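Local coordinates for protein 5'-tyrosyl-DNA phosphodiesterase (Caenorhabditis elegans, PDB 4FVA) that belongs to the endonuclease/exonuclease/phosphatase family of the DNase I-like clan and binds a magnesium ion, at residues N20-D25 and L30-A35; V96-N101 and Y105-I110; Y71-N74 and Y80-I83. All coordinates share one frame; numbering follows the deposited sequence.

Contact 1: N20-D25 and L30-A35; sequences NIDGLD and LTRMKA. With MG (magnesium ion), chain F.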
# COMPACT_ATOMS: atom_id res chain seq x y z
N ASN A 20 -2.82 1.72 -5.16
CA ASN A 20 -2.76 1.02 -6.43
C ASN A 20 -3.00 2.08 -7.49
O ASN A 20 -4.10 2.64 -7.56
CB ASN A 20 -3.80 -0.10 -6.49
CG ASN A 20 -3.85 -0.78 -7.84
OD1 ASN A 20 -3.63 -0.15 -8.87
ND2 ASN A 20 -4.13 -2.09 -7.84
N ILE A 21 -1.98 2.37 -8.28
CA ILE A 21 -2.07 3.51 -9.20
C ILE A 21 -2.56 3.16 -10.62
O ILE A 21 -2.55 4.00 -11.53
CB ILE A 21 -0.76 4.33 -9.24
CG1 ILE A 21 0.40 3.51 -9.80
CG2 ILE A 21 -0.43 4.90 -7.81
CD1 ILE A 21 1.70 4.28 -9.89
N ASP A 22 -3.01 1.92 -10.79
CA ASP A 22 -3.69 1.56 -12.03
C ASP A 22 -2.81 1.85 -13.24
O ASP A 22 -3.28 2.39 -14.24
CB ASP A 22 -5.00 2.35 -12.12
CG ASP A 22 -6.00 1.75 -13.11
OD1 ASP A 22 -5.80 0.60 -13.54
OD2 ASP A 22 -6.99 2.45 -13.43
N GLY A 23 -1.54 1.47 -13.15
CA GLY A 23 -0.63 1.62 -14.27
C GLY A 23 -0.99 0.77 -15.48
O GLY A 23 -0.54 1.04 -16.61
N LEU A 24 -1.79 -0.27 -15.27
CA LEU A 24 -2.18 -1.14 -16.39
C LEU A 24 -3.21 -0.49 -17.30
O LEU A 24 -3.48 -0.98 -18.40
CB LEU A 24 -2.73 -2.48 -15.88
CG LEU A 24 -1.72 -3.41 -15.22
CD1 LEU A 24 -2.44 -4.66 -14.73
CD2 LEU A 24 -0.60 -3.75 -16.23
N ASP A 25 -3.80 0.61 -16.82
CA ASP A 25 -4.75 1.34 -17.64
C ASP A 25 -4.01 2.43 -18.42
O ASP A 25 -3.47 3.38 -17.85
CB ASP A 25 -5.85 1.93 -16.76
CG ASP A 25 -6.84 2.78 -17.54
OD1 ASP A 25 -6.76 2.82 -18.79
OD2 ASP A 25 -7.70 3.42 -16.89
N LEU A 30 0.06 9.27 -18.52
CA LEU A 30 1.03 10.28 -18.13
C LEU A 30 0.38 11.35 -17.25
O LEU A 30 0.89 11.68 -16.18
CB LEU A 30 1.72 10.92 -19.34
CG LEU A 30 2.77 11.99 -18.99
CD1 LEU A 30 3.84 11.44 -18.07
CD2 LEU A 30 3.44 12.52 -20.24
N THR A 31 -0.77 11.86 -17.68
CA THR A 31 -1.44 12.88 -16.88
C THR A 31 -1.77 12.34 -15.49
O THR A 31 -1.61 13.04 -14.48
CB THR A 31 -2.73 13.37 -17.58
OG1 THR A 31 -2.39 14.01 -18.82
CG2 THR A 31 -3.48 14.36 -16.72
N ARG A 32 -2.22 11.09 -15.44
CA ARG A 32 -2.58 10.45 -14.18
C ARG A 32 -1.36 10.25 -13.27
O ARG A 32 -1.44 10.47 -12.06
CB ARG A 32 -3.35 9.14 -14.41
CG ARG A 32 -4.76 9.31 -15.03
CD ARG A 32 -5.36 7.97 -15.52
NE ARG A 32 -5.07 6.93 -14.57
CZ ARG A 32 -4.48 5.77 -14.84
NH1 ARG A 32 -4.17 5.45 -16.09
NH2 ARG A 32 -4.23 4.93 -13.85
N MET A 33 -0.23 9.83 -13.85
CA MET A 33 0.97 9.64 -13.03
C MET A 33 1.49 10.98 -12.49
O MET A 33 1.96 11.06 -11.36
CB MET A 33 2.08 8.90 -13.79
CG MET A 33 1.73 7.45 -14.18
SD MET A 33 1.21 6.42 -12.80
CE MET A 33 -0.54 6.74 -12.81
N LYS A 34 1.39 12.04 -13.30
CA LYS A 34 1.70 13.38 -12.82
C LYS A 34 0.79 13.76 -11.66
O LYS A 34 1.23 14.37 -10.70
CB LYS A 34 1.56 14.42 -13.95
CG LYS A 34 2.65 14.34 -15.02
CD LYS A 34 2.39 15.38 -16.11
CE LYS A 34 3.48 15.37 -17.18
NZ LYS A 34 3.21 16.31 -18.31
N ALA A 35 -0.50 13.42 -11.77
CA ALA A 35 -1.44 13.69 -10.68
C ALA A 35 -1.08 12.90 -9.42
O ALA A 35 -1.17 13.41 -8.29
CB ALA A 35 -2.89 13.41 -11.11
MG MG F . -5.75 -1.67 -12.90
O HOH W 1 -5.96 -0.57 -10.67
O HOH W 2 -6.43 -2.32 -15.28
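Arg32 reaches from helix 29-43 to the turn at 22-25, and its side chain accounts for the polar half of the contact. CB points at the turn, with CG anti to the carbonyl carbon (chi1 -68°). The chain then bends at chi3 (41°), bringing NE to the carbonyl of Pro244, outside the two segments, while the two terminal nitrogens face the turn. NH2 gives a nearly straight bond to Asp22 O (2.7 Å, 169° at the hydrogen), arriving from above the carbonyl plane. The backbone N of Asp25 meets the same oxygen from the opposite face, closing the type I turn, so two donors grip one buried carbonyl. NH1 donates to Asp25 O at 2.8 Å, a more bent bond, and also to the carbonyl of Arg27. The carboxylate of Asp22 is a long salt-bridge partner, with OD2 3.7 Å from Arg32 NH2 and well out of the guanidinium plane. Beside this polar patch, Ile21 CD1 rests against Met33 SD at 3.6 Å, the two side chains crossing at about a right angle. Asp22 OD1 binds the magnesium ion at 2.4 Å, and an Asx turn, in which Asp22 N donates to Asn20 OD1 (2.9 Å), shapes the backbone there. With Glu52 as the other protein ligand, Asp22 forms a magnesium site consistent with the DNase I-like fold; in this protein Arg32 ties the loop after strand 13-20 to the helix that follows.

Contact 2: V96-N101 and Y105-I110; sequences VIHFQN and YRTLQI. With EDO (1,2-ethanediol), chain E.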
# COMPACT_ATOMS: atom_id res chain seq x y z
N VAL A 96 12.61 -9.26 -2.08
CA VAL A 96 11.41 -9.41 -2.87
C VAL A 96 11.11 -10.89 -2.93
O VAL A 96 11.81 -11.64 -3.60
CB VAL A 96 11.58 -8.86 -4.31
CG1 VAL A 96 10.34 -9.16 -5.18
CG2 VAL A 96 11.89 -7.37 -4.28
N ILE A 97 10.03 -11.29 -2.27
CA ILE A 97 9.65 -12.69 -2.29
C ILE A 97 8.57 -12.90 -3.32
O ILE A 97 7.48 -12.31 -3.22
CB ILE A 97 9.10 -13.15 -0.94
CG1 ILE A 97 10.10 -12.84 0.18
CG2 ILE A 97 8.74 -14.64 -1.00
CD1 ILE A 97 9.55 -13.13 1.56
N HIS A 98 8.85 -13.75 -4.31
CA HIS A 98 7.86 -14.10 -5.33
C HIS A 98 6.91 -15.18 -4.82
O HIS A 98 7.34 -16.25 -4.40
CB HIS A 98 8.57 -14.54 -6.62
CG HIS A 98 9.24 -13.42 -7.35
ND1 HIS A 98 10.37 -12.78 -6.88
CD2 HIS A 98 8.96 -12.83 -8.55
CE1 HIS A 98 10.74 -11.84 -7.73
NE2 HIS A 98 9.90 -11.85 -8.75
N PHE A 99 5.61 -14.88 -4.83
CA PHE A 99 4.62 -15.87 -4.43
C PHE A 99 4.69 -17.03 -5.41
O PHE A 99 4.50 -16.86 -6.62
CB PHE A 99 3.21 -15.28 -4.40
CG PHE A 99 3.02 -14.19 -3.37
CD1 PHE A 99 3.57 -14.31 -2.10
CD2 PHE A 99 2.24 -13.08 -3.67
CE1 PHE A 99 3.37 -13.31 -1.15
CE2 PHE A 99 2.04 -12.07 -2.72
CZ PHE A 99 2.60 -12.19 -1.46
N GLN A 100 4.95 -18.22 -4.89
CA GLN A 100 5.12 -19.42 -5.70
C GLN A 100 3.83 -19.78 -6.44
O GLN A 100 3.87 -20.24 -7.58
CB GLN A 100 5.61 -20.55 -4.79
CG GLN A 100 7.06 -20.29 -4.29
CD GLN A 100 7.62 -21.37 -3.37
OE1 GLN A 100 6.89 -22.21 -2.84
NE2 GLN A 100 8.93 -21.32 -3.14
N ASN A 101 2.69 -19.54 -5.80
CA ASN A 101 1.39 -19.89 -6.36
C ASN A 101 0.78 -18.81 -7.26
O ASN A 101 -0.38 -18.91 -7.65
CB ASN A 101 0.40 -20.20 -5.24
CG ASN A 101 -0.09 -18.94 -4.54
OD1 ASN A 101 0.44 -17.84 -4.77
ND2 ASN A 101 -1.08 -19.08 -3.67
N TYR A 105 2.80 -12.62 -11.27
CA TYR A 105 4.11 -12.07 -10.87
C TYR A 105 4.04 -11.35 -9.53
O TYR A 105 4.80 -10.39 -9.31
CB TYR A 105 4.67 -11.09 -11.91
CG TYR A 105 4.44 -11.47 -13.35
CD1 TYR A 105 5.01 -12.61 -13.90
CD2 TYR A 105 3.66 -10.66 -14.17
CE1 TYR A 105 4.79 -12.95 -15.23
CE2 TYR A 105 3.43 -10.99 -15.50
CZ TYR A 105 4.00 -12.13 -16.03
OH TYR A 105 3.77 -12.44 -17.35
N ARG A 106 3.14 -11.78 -8.65
CA ARG A 106 2.94 -11.07 -7.40
C ARG A 106 4.00 -11.44 -6.38
O ARG A 106 4.50 -12.58 -6.36
CB ARG A 106 1.53 -11.31 -6.85
CG ARG A 106 0.42 -10.95 -7.85
CD ARG A 106 0.52 -9.50 -8.35
NE ARG A 106 -0.43 -9.24 -9.43
CZ ARG A 106 -1.73 -8.99 -9.24
NH1 ARG A 106 -2.20 -8.96 -8.00
NH2 ARG A 106 -2.54 -8.78 -10.27
N THR A 107 4.33 -10.47 -5.51
CA THR A 107 5.48 -10.58 -4.64
C THR A 107 5.16 -9.99 -3.27
O THR A 107 4.24 -9.18 -3.12
CB THR A 107 6.67 -9.78 -5.21
OG1 THR A 107 6.26 -8.41 -5.41
CG2 THR A 107 7.14 -10.36 -6.57
N LEU A 108 5.96 -10.37 -2.29
CA LEU A 108 5.95 -9.66 -1.01
C LEU A 108 7.24 -8.88 -1.00
O LEU A 108 8.33 -9.47 -0.95
CB LEU A 108 5.89 -10.64 0.16
CG LEU A 108 5.88 -10.04 1.57
CD1 LEU A 108 4.74 -9.05 1.69
CD2 LEU A 108 5.71 -11.16 2.59
N GLN A 109 7.12 -7.56 -1.07
CA GLN A 109 8.28 -6.67 -1.11
C GLN A 109 8.58 -6.20 0.30
O GLN A 109 7.72 -5.57 0.94
CB GLN A 109 8.01 -5.48 -2.03
CG GLN A 109 9.19 -4.49 -2.15
CD GLN A 109 8.85 -3.30 -3.01
OE1 GLN A 109 7.68 -2.96 -3.19
NE2 GLN A 109 9.89 -2.64 -3.56
N ILE A 110 9.78 -6.49 0.79
CA ILE A 110 10.11 -6.17 2.18
C ILE A 110 11.29 -5.22 2.25
O ILE A 110 12.36 -5.52 1.71
CB ILE A 110 10.44 -7.45 2.99
CG1 ILE A 110 9.24 -8.40 2.99
CG2 ILE A 110 10.76 -7.12 4.45
CD1 ILE A 110 9.54 -9.78 3.61
C1 EDO E . 2.60 -18.83 -1.77
O1 EDO E . 1.88 -19.26 -0.60
C2 EDO E . 4.05 -18.52 -1.37
O2 EDO E . 4.90 -18.46 -2.52
O HOH W 3 5.21 -14.53 -7.98
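Strands 96-98 and 107-110 run antiparallel, their axes 168° apart and 4.4 Å from each other at closest approach. Ile97 and Leu108 form the hydrogen-bonded pair: Ile97 N donates to Leu108 O at 2.8 Å, and Leu108 N returns a bond to Ile97 O at 2.6 Å. Val96 with Gln109 and His98 with Thr107 are the flanking non-hydrogen-bonded pairs. Beyond the regular strands, Phe99 N still reaches Arg106 O (3.0 Å), and a water donates to both Phe99 O and Arg106 O, bridging the segments where they part.

On the face carrying Val96, His98 and Thr107, Thr107 CG2 sits over the centre of the His98 imidazole, 3.7 Å from its centroid and 12° off the normal, a CH-pi contact. The same methyl touches Val96 CG1 at 3.7 Å, so it is shared by two neighbours on the partner strand. Ile97 and Leu108 point to the other face, where Ile97 CD1 meets Ile110 CD1 at 3.9 Å. Phe99 joins that side: with CG anti to its carbonyl carbon (chi1 -64°), the ring swings back across the partner backbone, one face covering Thr107 C and Leu108 N near the rim, while CE1 lies 3.9 Å from Leu108 CB.

The hairpin's second strand pairs onward with strand 118-126, whose Thr125 touches Phe99 and whose Leu123 touches Leu108 and Ile110. Helix 134-154 covers the same side, placing Gln140 and Cys144 against the Phe99 side chain and Lys147 against Ile110.

Contact 3: Y71-N74 and Y80-I83; sequences YYSN and YTAI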
# COMPACT_ATOMS: atom_id res chain seq x y z
N TYR A 71 12.38 2.14 -3.99
CA TYR A 71 12.71 0.73 -4.19
C TYR A 71 11.59 0.07 -4.98
O TYR A 71 10.45 0.04 -4.53
CB TYR A 71 12.99 0.01 -2.85
CG TYR A 71 14.20 0.60 -2.15
CD1 TYR A 71 15.46 0.11 -2.42
CD2 TYR A 71 14.08 1.68 -1.29
CE1 TYR A 71 16.59 0.67 -1.84
CE2 TYR A 71 15.19 2.24 -0.70
CZ TYR A 71 16.45 1.72 -0.99
OH TYR A 71 17.57 2.25 -0.42
N TYR A 72 11.94 -0.43 -6.17
CA TYR A 72 10.99 -1.12 -7.04
C TYR A 72 11.10 -2.62 -6.83
O TYR A 72 12.20 -3.15 -6.72
CB TYR A 72 11.24 -0.77 -8.52
CG TYR A 72 11.01 0.69 -8.85
CD1 TYR A 72 9.72 1.23 -8.84
CD2 TYR A 72 12.06 1.53 -9.22
CE1 TYR A 72 9.49 2.55 -9.14
CE2 TYR A 72 11.84 2.86 -9.52
CZ TYR A 72 10.55 3.36 -9.48
OH TYR A 72 10.32 4.69 -9.78
N SER A 73 9.97 -3.31 -6.80
CA SER A 73 9.99 -4.74 -6.52
C SER A 73 10.61 -5.52 -7.67
O SER A 73 11.35 -6.49 -7.46
CB SER A 73 8.57 -5.28 -6.28
OG SER A 73 7.78 -5.21 -7.47
N ASN A 74 10.33 -5.10 -8.90
CA ASN A 74 10.63 -5.93 -10.07
C ASN A 74 10.55 -5.11 -11.35
O ASN A 74 9.82 -5.46 -12.28
CB ASN A 74 9.60 -7.07 -10.13
CG ASN A 74 10.04 -8.21 -11.02
OD1 ASN A 74 11.21 -8.33 -11.37
ND2 ASN A 74 9.09 -9.07 -11.41
N TYR A 80 4.52 -3.89 -11.28
CA TYR A 80 5.28 -4.23 -10.08
C TYR A 80 4.92 -3.25 -8.96
O TYR A 80 4.02 -2.42 -9.12
CB TYR A 80 6.79 -4.22 -10.39
CG TYR A 80 7.24 -3.02 -11.22
CD1 TYR A 80 7.63 -1.83 -10.60
CD2 TYR A 80 7.25 -3.07 -12.61
CE1 TYR A 80 8.02 -0.71 -11.36
CE2 TYR A 80 7.65 -1.98 -13.37
CZ TYR A 80 8.02 -0.80 -12.75
OH TYR A 80 8.41 0.29 -13.51
N THR A 81 5.56 -3.39 -7.81
CA THR A 81 5.25 -2.50 -6.70
C THR A 81 6.44 -1.61 -6.36
O THR A 81 7.54 -1.80 -6.88
CB THR A 81 4.82 -3.28 -5.45
OG1 THR A 81 5.89 -4.11 -5.00
CG2 THR A 81 3.61 -4.16 -5.77
N ALA A 82 6.22 -0.62 -5.50
CA ALA A 82 7.32 0.23 -5.07
C ALA A 82 7.14 0.61 -3.61
O ALA A 82 6.00 0.71 -3.12
CB ALA A 82 7.41 1.49 -5.95
N ILE A 83 8.25 0.82 -2.92
CA ILE A 83 8.22 1.39 -1.58
C ILE A 83 9.11 2.62 -1.62
O ILE A 83 10.27 2.54 -2.04
CB ILE A 83 8.74 0.38 -0.52
CG1 ILE A 83 7.89 -0.90 -0.54
CG2 ILE A 83 8.75 1.02 0.90
CD1 ILE A 83 8.36 -1.96 0.44
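This is the antiparallel pairing of strands 68-72 and 80-86 near the turn of their hairpin, at the margin of the six-stranded sheet, where 68-72 is an outermost strand. Tyr71 and Ile83 form a hydrogen-bonded pair, with Tyr71 N to Ile83 O at 2.9 Å and Ile83 N to Tyr71 O at 2.8 Å. Next along, Tyr72 faces Ala82 in a non-hydrogen-bonded pair, and Ser73 N then donates to Thr81 O.

In the return bond of this same pair, a side chain takes the place of the backbone acceptor. Ser73 OG, held between its own N and carbonyl carbon (chi1 67°), accepts from Thr81 N at 2.9 Å in a nearly straight bond (171°), continuing the pairing as the strand regularity ends. On the side opposite Tyr71 and Ile83, Tyr72 CD1 touches Ala82 CB at 3.7 Å and Tyr80 CE1 at 3.6 Å; the two tyrosine rings stand almost perpendicular (86°), their centroids 5.8 Å apart. Both phenols are engaged beyond the hairpin, Tyr72 OH with Asp62 and Tyr80 OH with Asp55. On its other edge strand 80-86 pairs with strand 47-53, by backbone hydrogen bonds of Tyr80 with Val53 and of Ala82 with Leu50. The contact is thus an edge beta hairpin in one sheet of a DNase I-like domain.

Overall arrangement
Contacts 2 and 3 are both antiparallel hairpins, one in each of the chain's two main sheets, and they touch: Gln109 OE1 lies 2.8 Å from Thr81 OG1 and Gln109 NE2 lies 2.9 Å from Tyr71 O, both probable hydrogen bonds between the sheets. Contact 1 instead joins a loop to a helix, touches neither hairpin, and has its centre about 22 Å from that of contact 2 and 15 Å from that of contact 3. All its touching residues are buried, and its chemistry is that of a charged side chain bonded to backbone carbonyls, with a small apolar pair beside it and a magnesium ion on the loop side. Backbone pairing dominates the hairpins: contact 2 is mostly buried but has exposed His98, whereas contact 3 is partly buried.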